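Local coordinates for protein putative epimerase (Burkholderia cenocepacia, PDB 4LW8) that is a putative NAD(P)-dependent sugar-nucleotide epimerase or dehydratase, probably acting in the biosynthesis of the lipopolysaccharide O-antigen, at residues 90-95 / 132-137. Numbering follows the deposited sequence.
Sequences VHLAAR and LLASSA
H91 joins strand 88-91 to strand 130-134 through both of its backbone polar groups. H91 N donates to L132 O at 2.8 Å, with 171° at the hydrogen. H91 O accepts from A134 N at 3.1 Å. V90 CA approaches the same L132 oxygen at 3.5 Å, a CA-H...O contact. Pairing of V90 with L132 and of H91 with L133, each at a CA-CA distance of 4.8 Å, defines the parallel register. On the face bearing H91 and L133, the leucine methyl CD2 sits 3.5 Å from H91 CB and meets the imidazole obliquely. Because CG stands anti to the backbone N and beside the carbonyl carbon (chi1 178°), the imidazole is carried forward toward the C-terminal end of its strand. V90 CG1 and L132 CD2 pack more loosely across the other face, at 4.3 Å. Such neighbouring parallel strands, linked through helix 103-122, form a right-handed beta-alpha-beta crossover in the Rossmann fold of the epimerase/dehydratase family. Just past strand 88-91, L92 leans its CD2 methyl onto A134 CB (4.0 Å); from there the two chains separate, as expected at the C-terminal edge of a Rossmann sheet, where the cofactor binds in relatives. The buried imidazole is held at both nitrogens, ND1 by T24 OG1 and NE2 by T114 OG1, which fixes its rotation. Farther out, Y234 of helix 227-240 touches L92, L132 and A134, while K164 NZ hydrogen-bonds to A134 O, and E168 OE2 pairs with S135 OG in a hydrogen bond.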
loop_
_atom_site.group_PDB
_atom_site.type_symbol
_atom_site.label_atom_id
_atom_site.label_comp_id
_atom_site.label_asym_id
_atom_site.label_seq_id
_atom_site.Cartn_x
_atom_site.Cartn_y
_atom_site.Cartn_z
ATOM N N VAL A 90 -8.457 -6.883 18.654
ATOM C CA VAL A 90 -8.516 -5.510 18.179
ATOM C C VAL A 90 -7.091 -5.035 17.964
ATOM O O VAL A 90 -6.286 -5.001 18.886
ATOM C CB VAL A 90 -9.253 -4.563 19.146
ATOM C CG1 VAL A 90 -9.383 -3.154 18.514
ATOM C CG2 VAL A 90 -10.627 -5.093 19.460
ATOM N N HIS A 91 -6.779 -4.690 16.728
ATOM C CA HIS A 91 -5.429 -4.285 16.372
ATOM C C HIS A 91 -5.318 -2.765 16.360
ATOM O O HIS A 91 -5.757 -2.124 15.417
ATOM C CB HIS A 91 -5.071 -4.867 15.016
ATOM C CG HIS A 91 -3.709 -4.485 14.520
ATOM N ND1 HIS A 91 -2.598 -4.454 15.324
ATOM C CD2 HIS A 91 -3.294 -4.135 13.273
ATOM C CE1 HIS A 91 -1.542 -4.103 14.598
ATOM N NE2 HIS A 91 -1.940 -3.909 13.357
ATOM N N LEU A 92 -4.749 -2.205 17.424
ATOM C CA LEU A 92 -4.638 -0.749 17.577
ATOM C C LEU A 92 -3.205 -0.258 17.421
ATOM O O LEU A 92 -2.979 0.924 17.184
ATOM C CB LEU A 92 -5.163 -0.304 18.952
ATOM C CG LEU A 92 -6.611 -0.704 19.258
ATOM C CD1 LEU A 92 -6.975 -0.389 20.711
ATOM C CD2 LEU A 92 -7.578 -0.030 18.282
ATOM N N ALA A 93 -2.241 -1.160 17.607
ATOM C CA ALA A 93 -0.827 -0.780 17.611
ATOM C C ALA A 93 -0.382 -0.337 16.225
ATOM O O ALA A 93 -0.547 -1.069 15.251
ATOM C CB ALA A 93 0.038 -1.939 18.111
ATOM N N ALA A 94 0.196 0.857 16.143
ATOM C CA ALA A 94 0.716 1.383 14.881
ATOM C C ALA A 94 1.817 2.382 15.179
ATOM O O ALA A 94 2.001 2.785 16.326
ATOM C CB ALA A 94 -0.402 2.051 14.044
ATOM N N ARG A 95 2.534 2.802 14.144
ATOM C CA ARG A 95 3.511 3.863 14.305
ATOM C C ARG A 95 2.958 5.125 13.668
ATOM O O ARG A 95 2.490 5.079 12.531
ATOM C CB ARG A 95 4.854 3.490 13.673
ATOM N N LEU A 132 -10.647 -7.237 14.394
ATOM C CA LEU A 132 -10.911 -5.864 13.996
ATOM C C LEU A 132 -9.600 -5.122 13.822
ATOM O O LEU A 132 -8.814 -5.012 14.759
ATOM C CB LEU A 132 -11.768 -5.145 15.039
ATOM C CG LEU A 132 -12.081 -3.670 14.748
ATOM C CD1 LEU A 132 -12.906 -3.502 13.461
ATOM C CD2 LEU A 132 -12.790 -3.046 15.925
ATOM N N LEU A 133 -9.355 -4.617 12.624
ATOM C CA LEU A 133 -8.145 -3.847 12.383
ATOM C C LEU A 133 -8.478 -2.360 12.326
ATOM O O LEU A 133 -9.399 -1.948 11.623
ATOM C CB LEU A 133 -7.482 -4.300 11.088
ATOM C CG LEU A 133 -7.284 -5.820 10.981
ATOM C CD1 LEU A 133 -6.667 -6.206 9.661
ATOM C CD2 LEU A 133 -6.426 -6.347 12.105
ATOM N N ALA A 134 -7.727 -1.549 13.059
ATOM C CA ALA A 134 -7.940 -0.110 12.996
ATOM C C ALA A 134 -7.117 0.482 11.866
ATOM O O ALA A 134 -5.905 0.610 11.975
ATOM C CB ALA A 134 -7.588 0.552 14.343
ATOM N N SER A 135 -7.781 0.837 10.770
ATOM C CA SER A 135 -7.157 1.632 9.727
ATOM C C SER A 135 -7.347 3.087 10.123
ATOM O O SER A 135 -7.306 3.435 11.313
ATOM C CB SER A 135 -7.774 1.332 8.355
ATOM O OG SER A 135 -7.084 1.999 7.308
ATOM N N SER A 136 -7.550 3.949 9.136
ATOM C CA SER A 136 -7.736 5.365 9.416
ATOM C C SER A 136 -8.495 6.043 8.288
ATOM O O SER A 136 -8.317 5.699 7.132
ATOM C CB SER A 136 -6.389 6.062 9.608
ATOM O OG SER A 136 -6.580 7.470 9.650
ATOM N N ALA A 137 -9.316 7.032 8.616
ATOM C CA ALA A 137 -9.958 7.823 7.575
ATOM C C ALA A 137 -8.950 8.678 6.801
ATOM O O ALA A 137 -9.307 9.291 5.794
ATOM C CB ALA A 137 -11.046 8.700 8.167
#